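Local coordinates for SPBc2 prophage-derived uncharacterized protein yorR (PDB 3KB2), which is uncharacterised but binds a phosphorylated GDP and magnesium through a P-loop kinase fold, consistent with the dTMP kinase activity generally assigned to its family, at residues Ile5-Asp10 against Val64-Val69; Cys11-Thr16 against Trp146-Trp151; Ala19-Glu24 against Glu155-Ile160; Val98-Ala103 against Glu134-Ala139. All coordinates share one frame; numbering follows the deposited sequence.

All four contacts are buried; three include a strand of the same parallel sheet, and interaction 3 packs two helices that lie on it. Interaction 1, its centre about 4 Å from the centre of the chain, is polar: a carboxylate meets a helix start. Interaction 4 is apolar and aromatic, and its strand 96-102 is the sheet neighbour of strand 3-7 in interaction 1, joined by backbone bonds between I5, E7 and V99. Interactions 2 and 3 share helix 14-25; interaction 2 joins the nucleotide loop to a partly exposed turn, whereas interaction 3, the farthest from the chain centre, is plain helix packing. K14 ties interaction 2 to interaction 1 by a bond from NZ to P9 O.

Interaction 1 (Ile5-Asp10 against Val64-Val69)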
# COMPACT_ATOMS: atom_id res chain seq x y z
N ILE A 5 -21.71 -10.45 0.56
CA ILE A 5 -20.48 -9.87 0.05
C ILE A 5 -20.22 -8.49 0.66
O ILE A 5 -21.06 -7.59 0.56
CB ILE A 5 -20.56 -9.77 -1.49
CG1 ILE A 5 -20.73 -11.17 -2.09
CG2 ILE A 5 -19.30 -9.14 -2.05
CD1 ILE A 5 -21.34 -11.17 -3.46
N LEU A 6 -19.07 -8.34 1.29
CA LEU A 6 -18.69 -7.08 1.94
C LEU A 6 -17.63 -6.35 1.14
O LEU A 6 -16.52 -6.83 0.96
CB LEU A 6 -18.18 -7.37 3.35
CG LEU A 6 -19.20 -8.14 4.18
CD1 LEU A 6 -18.63 -8.48 5.54
CD2 LEU A 6 -20.47 -7.29 4.33
N GLU A 7 -17.98 -5.16 0.66
CA GLU A 7 -17.06 -4.37 -0.14
C GLU A 7 -16.92 -2.97 0.42
O GLU A 7 -17.76 -2.51 1.19
CB GLU A 7 -17.55 -4.30 -1.60
CG GLU A 7 -17.54 -5.64 -2.32
CD GLU A 7 -16.15 -6.04 -2.78
OE1 GLU A 7 -15.20 -5.85 -1.99
OE2 GLU A 7 -16.01 -6.55 -3.91
N GLY A 8 -15.85 -2.30 0.02
CA GLY A 8 -15.62 -0.96 0.49
C GLY A 8 -14.16 -0.75 0.85
O GLY A 8 -13.41 -1.72 1.00
N PRO A 9 -13.74 0.52 0.97
CA PRO A 9 -12.36 0.87 1.32
C PRO A 9 -11.99 0.38 2.71
O PRO A 9 -12.85 -0.05 3.48
CB PRO A 9 -12.37 2.39 1.23
CG PRO A 9 -13.78 2.73 1.67
CD PRO A 9 -14.57 1.73 0.87
N ASP A 10 -10.70 0.47 3.04
CA ASP A 10 -10.18 0.06 4.33
C ASP A 10 -10.77 0.80 5.52
O ASP A 10 -11.24 1.94 5.40
CB ASP A 10 -8.67 0.25 4.38
CG ASP A 10 -7.93 -0.75 3.53
OD1 ASP A 10 -6.68 -0.73 3.57
OD2 ASP A 10 -8.59 -1.54 2.82
N VAL A 64 -15.23 -9.34 -6.05
CA VAL A 64 -15.03 -8.85 -7.42
C VAL A 64 -14.98 -7.34 -7.57
O VAL A 64 -14.27 -6.83 -8.44
CB VAL A 64 -16.13 -9.39 -8.40
CG1 VAL A 64 -16.03 -10.92 -8.53
CG2 VAL A 64 -17.53 -8.99 -7.92
N TYR A 65 -15.70 -6.60 -6.75
CA TYR A 65 -15.68 -5.15 -6.89
C TYR A 65 -14.37 -4.55 -6.41
O TYR A 65 -13.83 -3.67 -7.08
CB TYR A 65 -16.90 -4.55 -6.19
CG TYR A 65 -18.17 -5.08 -6.81
CD1 TYR A 65 -18.47 -4.85 -8.16
CD2 TYR A 65 -19.03 -5.90 -6.07
CE1 TYR A 65 -19.58 -5.43 -8.76
CE2 TYR A 65 -20.14 -6.48 -6.66
CZ TYR A 65 -20.41 -6.25 -8.00
OH TYR A 65 -21.52 -6.86 -8.55
N SER A 66 -13.84 -5.02 -5.29
CA SER A 66 -12.56 -4.51 -4.83
C SER A 66 -11.51 -4.83 -5.89
O SER A 66 -10.55 -4.08 -6.06
CB SER A 66 -12.15 -5.16 -3.51
OG SER A 66 -13.09 -4.91 -2.50
N ASN A 67 -11.67 -5.94 -6.61
CA ASN A 67 -10.71 -6.29 -7.64
C ASN A 67 -10.66 -5.19 -8.70
O ASN A 67 -9.59 -4.77 -9.11
CB ASN A 67 -11.05 -7.61 -8.31
CG ASN A 67 -10.14 -7.91 -9.48
OD1 ASN A 67 -8.96 -8.19 -9.32
ND2 ASN A 67 -10.70 -7.83 -10.67
N LEU A 68 -11.83 -4.74 -9.13
CA LEU A 68 -11.94 -3.68 -10.12
C LEU A 68 -11.27 -2.38 -9.68
O LEU A 68 -10.72 -1.64 -10.51
CB LEU A 68 -13.41 -3.42 -10.44
CG LEU A 68 -14.00 -4.24 -11.59
CD1 LEU A 68 -13.56 -5.69 -11.49
CD2 LEU A 68 -15.53 -4.13 -11.54
N VAL A 69 -11.31 -2.10 -8.38
CA VAL A 69 -10.72 -0.89 -7.80
C VAL A 69 -9.19 -0.97 -7.78
O VAL A 69 -8.50 -0.13 -8.38
CB VAL A 69 -11.24 -0.68 -6.33
CG1 VAL A 69 -10.44 0.42 -5.61
CG2 VAL A 69 -12.71 -0.32 -6.36
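OE2 of E7 is held by the backbone N-H of S66, with a weaker second bond from Y65 N, both in the first turn of helix 64-70. The bond from S66 N to OE2 is 3.0 Å long with an N-H...O angle of 153°, and that from Y65 N to the same OE2, at 2.9 Å, is weak by its angle. E7 is the last residue of strand 3-7, the strand that runs into the P-loop, so this contact ties the strand end of a P-loop fold to a helix start. S66 N does not arrive within the carboxylate plane; it lies 49° above it. The other oxygen, OE1, faces the serine hydroxyl: S66 OG and E7 OE1 are modelled at 2.4 Å, too short for the length to be trusted. OE1 also accepts from F63 N, and S66 OG is also bonded to Y132 OH. A bend at chi2 (-78°) turns the E7 carboxylate toward the helix. The E7 side chain also lies against Y65, with E7 CG 4.0 Å from Y65 CD2; E7 OE2 comes to 3.2 Å from Y65 CB, beside the bonded N. The two side chains cross at about a right angle, and the phenol end runs on to its own hydrogen bond with E89. Beyond E7 the chain turns at G8, which leaves the strand conformation with a positive phi and leads into the nucleotide-binding loop. Within the helix, V64 CG2 sits over the centre of the Y65 ring, 3.7 Å above its plane.

Interaction 2 (Cys11-Thr16 against Trp146-Trp151). With MG (magnesium ion), chain D; G3D (guanosine-3'-monophosphate-5'-diphosphate), chain C.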
# COMPACT_ATOMS: atom_id res chain seq x y z
N CYS A 11 -10.72 0.15 6.67
CA CYS A 11 -11.21 0.75 7.91
C CYS A 11 -12.67 1.15 7.88
O CYS A 11 -13.05 2.19 8.41
CB CYS A 11 -10.34 1.96 8.25
SG CYS A 11 -8.62 1.50 8.55
N CYS A 12 -13.50 0.32 7.26
CA CYS A 12 -14.92 0.61 7.20
C CYS A 12 -15.73 -0.50 7.85
O CYS A 12 -16.86 -0.78 7.46
CB CYS A 12 -15.36 0.84 5.75
SG CYS A 12 -14.77 2.41 5.04
N PHE A 13 -15.13 -1.13 8.86
CA PHE A 13 -15.77 -2.18 9.63
C PHE A 13 -16.07 -3.48 8.88
O PHE A 13 -16.76 -4.35 9.41
CB PHE A 13 -17.08 -1.65 10.25
CG PHE A 13 -16.93 -0.32 10.98
CD1 PHE A 13 -15.69 0.13 11.43
CD2 PHE A 13 -18.06 0.46 11.28
CE1 PHE A 13 -15.58 1.31 12.16
CE2 PHE A 13 -17.94 1.64 12.01
CZ PHE A 13 -16.71 2.07 12.45
N LYS A 14 -15.56 -3.64 7.67
CA LYS A 14 -15.84 -4.85 6.89
C LYS A 14 -15.58 -6.15 7.64
O LYS A 14 -16.47 -6.99 7.76
CB LYS A 14 -15.08 -4.83 5.56
CG LYS A 14 -15.47 -3.64 4.69
CD LYS A 14 -15.05 -3.82 3.23
CE LYS A 14 -13.58 -4.17 3.12
NZ LYS A 14 -12.76 -3.20 3.85
N SER A 15 -14.36 -6.33 8.14
CA SER A 15 -14.00 -7.55 8.84
C SER A 15 -14.71 -7.75 10.17
O SER A 15 -14.98 -8.88 10.59
CB SER A 15 -12.49 -7.59 9.04
OG SER A 15 -11.88 -7.74 7.77
N THR A 16 -15.00 -6.64 10.84
CA THR A 16 -15.71 -6.65 12.12
C THR A 16 -17.14 -7.11 11.81
O THR A 16 -17.65 -8.03 12.44
CB THR A 16 -15.74 -5.23 12.73
OG1 THR A 16 -14.39 -4.78 12.90
CG2 THR A 16 -16.43 -5.24 14.10
N TRP A 146 -23.82 1.52 3.71
CA TRP A 146 -23.85 2.00 5.08
C TRP A 146 -22.66 2.93 5.31
O TRP A 146 -21.52 2.57 5.02
CB TRP A 146 -23.79 0.83 6.05
CG TRP A 146 -25.12 0.20 6.36
CD1 TRP A 146 -26.02 0.62 7.30
CD2 TRP A 146 -25.71 -0.93 5.71
NE1 TRP A 146 -27.14 -0.19 7.27
CE2 TRP A 146 -26.98 -1.14 6.30
CE3 TRP A 146 -25.30 -1.79 4.68
CZ2 TRP A 146 -27.83 -2.18 5.91
CZ3 TRP A 146 -26.15 -2.82 4.28
CH2 TRP A 146 -27.40 -3.00 4.89
N ASP A 147 -22.95 4.12 5.82
CA ASP A 147 -21.91 5.11 6.12
C ASP A 147 -21.40 4.75 7.51
O ASP A 147 -22.03 5.07 8.51
CB ASP A 147 -22.53 6.51 6.12
CG ASP A 147 -21.52 7.62 6.42
OD1 ASP A 147 -21.95 8.79 6.51
OD2 ASP A 147 -20.31 7.33 6.57
N THR A 148 -20.24 4.10 7.56
CA THR A 148 -19.64 3.66 8.82
C THR A 148 -19.25 4.84 9.72
O THR A 148 -18.80 4.66 10.85
CB THR A 148 -18.41 2.77 8.55
OG1 THR A 148 -17.37 3.55 7.96
CG2 THR A 148 -18.77 1.64 7.60
N GLY A 149 -19.42 6.04 9.20
CA GLY A 149 -19.11 7.22 9.97
C GLY A 149 -20.23 7.55 10.93
O GLY A 149 -20.03 8.29 11.89
N GLN A 150 -21.41 6.97 10.69
CA GLN A 150 -22.57 7.21 11.54
C GLN A 150 -23.31 5.93 11.93
O GLN A 150 -24.28 5.97 12.69
CB GLN A 150 -23.54 8.14 10.82
CG GLN A 150 -22.83 9.32 10.18
CD GLN A 150 -23.76 10.45 9.83
OE1 GLN A 150 -24.78 10.26 9.15
NE2 GLN A 150 -23.42 11.66 10.28
N TRP A 151 -22.83 4.80 11.42
CA TRP A 151 -23.42 3.50 11.71
C TRP A 151 -22.35 2.58 12.28
O TRP A 151 -21.29 2.41 11.68
CB TRP A 151 -23.96 2.91 10.42
CG TRP A 151 -25.42 2.94 10.31
CD1 TRP A 151 -26.30 2.02 10.79
CD2 TRP A 151 -26.20 3.97 9.70
NE1 TRP A 151 -27.59 2.40 10.51
CE2 TRP A 151 -27.56 3.59 9.84
CE3 TRP A 151 -25.90 5.16 9.04
CZ2 TRP A 151 -28.61 4.37 9.36
CZ3 TRP A 151 -26.94 5.95 8.56
CH2 TRP A 151 -28.28 5.54 8.72
MG MG D . -10.40 -6.28 6.74
PB G3D C . -11.78 -3.16 7.67
O1B G3D C . -10.50 -2.63 7.02
O2B G3D C . -13.05 -2.85 7.00
O3B G3D C . -11.63 -4.80 7.84
PA G3D C . -12.21 -3.55 10.48
O3A G3D C . -11.86 -2.71 9.16
O1A G3D C . -13.53 -4.16 10.40
O2A G3D C . -10.99 -4.45 10.76
O5' G3D C . -12.35 -2.34 11.60
C5' G3D C . -11.24 -1.36 11.45
C4' G3D C . -11.29 -0.80 12.95
O4' G3D C . -12.48 -0.09 13.31
C3' G3D C . -11.07 -1.72 14.04
O3' G3D C . -10.18 -1.20 15.00
C2' G3D C . -12.44 -2.19 14.61
O2' G3D C . -12.38 -2.49 15.89
C1' G3D C . -13.06 -0.60 14.51
N9 G3D C . -14.56 -0.70 14.64
C8 G3D C . -15.29 -1.83 14.29
N7 G3D C . -16.52 -1.37 14.60
C5 G3D C . -16.56 -0.12 15.23
C6 G3D C . -17.57 0.51 15.64
O6 G3D C . -18.83 0.40 15.68
N1 G3D C . -17.16 1.87 16.14
C2 G3D C . -15.90 2.11 16.09
N2 G3D C . -15.53 3.49 16.52
N3 G3D C . -14.86 1.47 15.58
C4 G3D C . -15.31 0.28 15.21
P1 G3D C . -9.05 -1.79 15.47
O4P G3D C . -9.30 -2.55 16.65
O5P G3D C . -8.18 -0.49 15.88
O6P G3D C . -8.07 -2.40 14.47
O HOH W 1 -9.87 -5.96 9.02
O HOH W 2 -11.62 -6.34 4.84
O HOH W 3 -8.63 -7.73 6.59
O HOH W 4 -9.22 -4.63 5.77
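The tight part of this contact is T148 against C12 and F13. T148 CG2 reaches C12 O at 3.1 Å. T148 O comes obliquely to F13 CE2 at 3.3 Å, and T148 CB meets F13 CD2 at 3.6 Å as the two side chains slide past each other in opposite directions. With OG1 between the backbone N and the carbonyl carbon (chi1 67°), OG1 of T148 is hydrogen-bonded to H102 O while the methyl faces C12. The far side is looser: W151 is exposed and contributes chiefly its carbonyl O, in plane at the edge of the F13 ring, 3.5 Å from CE2. Over one face of that ring lies the guanine, its C5 3.5 Å above the plane and offset toward the rim. The phosphates take the neighbouring donors: C11 N bonds O1B at 2.8 Å, K14 N bonds O2B at 2.7 Å, and T16 N and OG1 both bond O1A. Magnesium is bound by S15 OG (2.3 Å), the nucleotide's O3B and four waters. Backbone N-H groups and a lysine wrapped round a beta-phosphate form the Walker A motif of P-loop NTPases, consistent with a nucleotide kinase, here with F13 before the lysine.

Interaction 3 (Ala19-Glu24 against Glu155-Ile160)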
# COMPACT_ATOMS: atom_id res chain seq x y z
N ALA A 19 -17.30 -10.73 11.10
CA ALA A 19 -17.18 -11.55 12.30
C ALA A 19 -18.48 -11.60 13.09
O ALA A 19 -18.84 -12.64 13.64
CB ALA A 19 -16.05 -11.00 13.19
N LYS A 20 -19.18 -10.47 13.16
CA LYS A 20 -20.44 -10.38 13.89
C LYS A 20 -21.55 -11.13 13.15
O LYS A 20 -22.40 -11.79 13.78
CB LYS A 20 -20.82 -8.90 14.09
CG LYS A 20 -19.86 -8.10 14.99
CD LYS A 20 -20.23 -6.62 15.02
CE LYS A 20 -19.72 -5.89 16.28
NZ LYS A 20 -18.27 -6.08 16.52
N LEU A 21 -21.55 -11.05 11.82
CA LEU A 21 -22.56 -11.73 11.02
C LEU A 21 -22.32 -13.23 11.10
O LEU A 21 -23.26 -14.02 11.16
CB LEU A 21 -22.50 -11.27 9.56
CG LEU A 21 -22.90 -9.81 9.27
CD1 LEU A 21 -22.61 -9.47 7.81
CD2 LEU A 21 -24.38 -9.60 9.60
N SER A 22 -21.05 -13.62 11.11
CA SER A 22 -20.68 -15.03 11.17
C SER A 22 -21.06 -15.69 12.49
O SER A 22 -21.46 -16.86 12.52
CB SER A 22 -19.18 -15.18 10.94
OG SER A 22 -18.79 -16.53 11.00
N LYS A 23 -20.92 -14.95 13.58
CA LYS A 23 -21.26 -15.47 14.90
C LYS A 23 -22.75 -15.76 14.94
O LYS A 23 -23.17 -16.82 15.41
CB LYS A 23 -20.89 -14.44 15.97
CG LYS A 23 -21.07 -14.91 17.39
CD LYS A 23 -20.67 -13.79 18.35
CE LYS A 23 -20.84 -14.20 19.82
NZ LYS A 23 -20.55 -13.07 20.75
N GLU A 24 -23.55 -14.83 14.44
CA GLU A 24 -25.01 -14.98 14.41
C GLU A 24 -25.48 -15.98 13.37
O GLU A 24 -26.03 -17.02 13.71
CB GLU A 24 -25.69 -13.64 14.16
CG GLU A 24 -27.20 -13.73 13.85
CD GLU A 24 -28.09 -13.89 15.09
OE1 GLU A 24 -29.32 -14.07 14.92
OE2 GLU A 24 -27.56 -13.82 16.23
N GLU A 155 -24.92 -2.14 14.63
CA GLU A 155 -26.11 -1.68 13.93
C GLU A 155 -26.15 -2.18 12.49
O GLU A 155 -27.22 -2.53 11.98
CB GLU A 155 -26.18 -0.15 13.97
CG GLU A 155 -26.60 0.42 15.33
CD GLU A 155 -26.35 1.93 15.47
OE1 GLU A 155 -26.84 2.52 16.46
OE2 GLU A 155 -25.66 2.51 14.60
N ILE A 156 -24.99 -2.23 11.85
CA ILE A 156 -24.93 -2.71 10.48
C ILE A 156 -25.24 -4.21 10.43
O ILE A 156 -26.13 -4.64 9.68
CB ILE A 156 -23.54 -2.35 9.86
CG1 ILE A 156 -23.51 -0.84 9.59
CG2 ILE A 156 -23.30 -3.12 8.55
CD1 ILE A 156 -22.20 -0.31 9.06
N ALA A 157 -24.54 -5.00 11.24
CA ALA A 157 -24.79 -6.44 11.27
C ALA A 157 -26.27 -6.73 11.55
O ALA A 157 -26.86 -7.60 10.93
CB ALA A 157 -23.90 -7.10 12.30
N LYS A 158 -26.86 -5.99 12.49
CA LYS A 158 -28.27 -6.17 12.80
C LYS A 158 -29.12 -5.90 11.56
O LYS A 158 -30.04 -6.67 11.27
CB LYS A 158 -28.66 -5.24 13.96
CG LYS A 158 -30.16 -5.09 14.19
CD LYS A 158 -30.42 -4.19 15.40
CE LYS A 158 -31.91 -4.07 15.70
NZ LYS A 158 -32.53 -5.43 15.88
N ASP A 159 -28.82 -4.84 10.82
CA ASP A 159 -29.58 -4.53 9.61
C ASP A 159 -29.46 -5.64 8.58
O ASP A 159 -30.45 -6.03 7.96
CB ASP A 159 -29.10 -3.23 8.96
CG ASP A 159 -29.87 -2.01 9.44
OD1 ASP A 159 -30.75 -2.16 10.31
OD2 ASP A 159 -29.58 -0.91 8.94
N ILE A 160 -28.25 -6.15 8.39
CA ILE A 160 -28.01 -7.21 7.43
C ILE A 160 -28.68 -8.51 7.88
O ILE A 160 -29.21 -9.26 7.06
CB ILE A 160 -26.49 -7.43 7.23
CG1 ILE A 160 -25.90 -6.21 6.50
CG2 ILE A 160 -26.24 -8.72 6.46
CD1 ILE A 160 -24.38 -6.23 6.37
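The axes of segments 19-24 and 155-160 approach to 9.4 Å and cross at -46°, with both helices running in broadly the same direction. Their backbones come nearest at L21 and A157, whose CA atoms are 5.7 Å apart. The small A157 side chain allows this, because its CB points toward the other helix and is met by two residues. L21 carries most of the contact. Its CG stands beside the backbone N, and with CD1 extended from CA (chi2 173°) the second methyl, CD2, turns to A157: it lies 3.7 Å from A157 CB and 3.5 Å from A157 O. One turn later the same CD2 packs on I160 CG2 at 3.8 Å, and CD1 touches I160 CD1 at 4.0 Å, the L21 and I160 side chains crossing at about a right angle. K20 adds only its root, CB lying 4.0 Å from A157 CB, while its chain leads away from 155-160 toward the start of the same helix, where NZ makes a long, weak ion pair with D154. No hydrogen bond crosses the interface; it is apolar packing. Toward the sheet, L21 also touches I59 of strand 58-61, whereas I160 rests on V99 and W146. Two helices that lie side by side on one face of a parallel sheet, one of them the helix that follows the P-loop, belong to one helical layer of the alpha/beta/alpha sandwich of P-loop kinases.

Interaction 4 (Val98-Ala103 against Glu134-Ala139); sequences VVYLHA and EVMSNA
M136, modelled as selenomethionine, is the residue of 134-139 that reaches the strand, where it packs on Y100 and V98. Two residues earlier, E134 O closes the last helical turn: it accepts N138 N at 3.1 Å and N138 ND2 at 3.0 Å, from opposite faces of the carbonyl plane. V135 turns to another neighbour and packs on Y65 of helix 64-70. M136 then points at the sheet. Its CG sits over one face of the Y100 ring, 3.6 Å from the ring centroid and 12° off the normal, a CH-pi contact. The selenium follows obliquely at 5.0 Å from that centroid, a Met-aromatic contact, and bends at chi2 and chi3 (-45° and -68°) fold the chain back so that CE reaches V98 CG1 at 3.6 Å and Y100 CB at 3.8 Å. The opposite face of the Y100 ring is covered by H102, whose ND1 stands above the rim. Strand 96-102 and its parallel neighbour 143-147, joined by backbone bonds such as those of Y100 with W146, are linked through helices 105-115 and 122-137 in a beta-alpha-beta crossover, and M136 is one of the residues, with Y132 and R133, by which helix 122-137 packs on the strand. N138 is the first residue to leave helical backbone angles, and A139 N then donates to M136 O at 3.1 Å.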
# COMPACT_ATOMS: atom_id res chain seq x y z
N VAL A 98 -25.13 -7.85 -1.71
CA VAL A 98 -23.92 -7.05 -1.86
C VAL A 98 -23.91 -5.85 -0.93
O VAL A 98 -24.73 -4.95 -1.06
CB VAL A 98 -23.77 -6.54 -3.31
CG1 VAL A 98 -22.46 -5.78 -3.44
CG2 VAL A 98 -23.81 -7.70 -4.27
N VAL A 99 -22.97 -5.84 0.00
CA VAL A 99 -22.87 -4.75 0.95
C VAL A 99 -21.70 -3.82 0.64
O VAL A 99 -20.59 -4.28 0.39
CB VAL A 99 -22.72 -5.28 2.38
CG1 VAL A 99 -22.68 -4.13 3.36
CG2 VAL A 99 -23.86 -6.20 2.68
N TYR A 100 -21.97 -2.52 0.66
CA TYR A 100 -20.95 -1.52 0.39
C TYR A 100 -20.80 -0.67 1.65
O TYR A 100 -21.69 0.10 2.00
CB TYR A 100 -21.36 -0.65 -0.81
CG TYR A 100 -20.50 0.58 -1.07
CD1 TYR A 100 -19.12 0.55 -0.86
CD2 TYR A 100 -21.06 1.78 -1.53
CE1 TYR A 100 -18.32 1.68 -1.09
CE2 TYR A 100 -20.27 2.91 -1.78
CZ TYR A 100 -18.90 2.86 -1.55
OH TYR A 100 -18.11 3.97 -1.77
N LEU A 101 -19.68 -0.83 2.34
CA LEU A 101 -19.46 -0.06 3.54
C LEU A 101 -18.48 1.05 3.22
O LEU A 101 -17.39 0.80 2.71
CB LEU A 101 -18.90 -0.95 4.65
CG LEU A 101 -19.77 -2.14 5.06
CD1 LEU A 101 -19.15 -2.82 6.28
CD2 LEU A 101 -21.18 -1.66 5.40
N HIS A 102 -18.86 2.29 3.52
CA HIS A 102 -18.00 3.43 3.24
C HIS A 102 -17.95 4.44 4.38
O HIS A 102 -18.39 4.17 5.50
CB HIS A 102 -18.47 4.13 1.97
CG HIS A 102 -19.89 4.62 2.04
ND1 HIS A 102 -20.97 3.78 1.91
CD2 HIS A 102 -20.39 5.85 2.29
CE1 HIS A 102 -22.08 4.47 2.09
NE2 HIS A 102 -21.76 5.73 2.32
N ALA A 103 -17.40 5.62 4.09
CA ALA A 103 -17.30 6.72 5.05
C ALA A 103 -16.62 7.88 4.35
O ALA A 103 -15.91 7.68 3.36
CB ALA A 103 -16.49 6.29 6.26
N GLU A 134 -17.89 4.70 -7.76
CA GLU A 134 -18.15 4.48 -9.17
C GLU A 134 -18.37 3.01 -9.53
O GLU A 134 -19.30 2.67 -10.26
CB GLU A 134 -17.00 5.05 -10.01
CG GLU A 134 -17.35 5.33 -11.47
CD GLU A 134 -16.21 5.99 -12.23
OE1 GLU A 134 -16.45 6.50 -13.34
OE2 GLU A 134 -15.07 6.00 -11.71
N VAL A 135 -17.51 2.14 -9.01
CA VAL A 135 -17.65 0.71 -9.29
C VAL A 135 -18.92 0.15 -8.64
O VAL A 135 -19.56 -0.73 -9.21
CB VAL A 135 -16.42 -0.10 -8.81
CG1 VAL A 135 -16.24 0.05 -7.31
CG2 VAL A 135 -16.59 -1.57 -9.17
N MSE A 136 -19.27 0.66 -7.46
CA MSE A 136 -20.48 0.18 -6.79
C MSE A 136 -21.75 0.68 -7.48
O MSE A 136 -22.72 -0.05 -7.60
CB MSE A 136 -20.51 0.60 -5.31
CG MSE A 136 -19.44 -0.03 -4.43
SE MSE A 136 -19.19 -1.95 -4.68
CE MSE A 136 -20.86 -2.61 -3.97
N SER A 137 -21.73 1.94 -7.92
CA SER A 137 -22.88 2.50 -8.61
C SER A 137 -23.10 1.72 -9.89
O SER A 137 -24.23 1.54 -10.35
CB SER A 137 -22.63 3.97 -8.96
OG SER A 137 -22.44 4.74 -7.79
N ASN A 138 -22.00 1.26 -10.47
CA ASN A 138 -22.06 0.50 -11.72
C ASN A 138 -22.23 -0.99 -11.56
O ASN A 138 -22.17 -1.74 -12.54
CB ASN A 138 -20.82 0.79 -12.55
CG ASN A 138 -20.99 2.01 -13.39
OD1 ASN A 138 -21.50 1.93 -14.52
ND2 ASN A 138 -20.61 3.16 -12.86
N ALA A 139 -22.45 -1.42 -10.32
CA ALA A 139 -22.65 -2.83 -10.03
C ALA A 139 -23.87 -3.35 -10.76
O ALA A 139 -24.90 -2.68 -10.84
CB ALA A 139 -22.82 -3.04 -8.53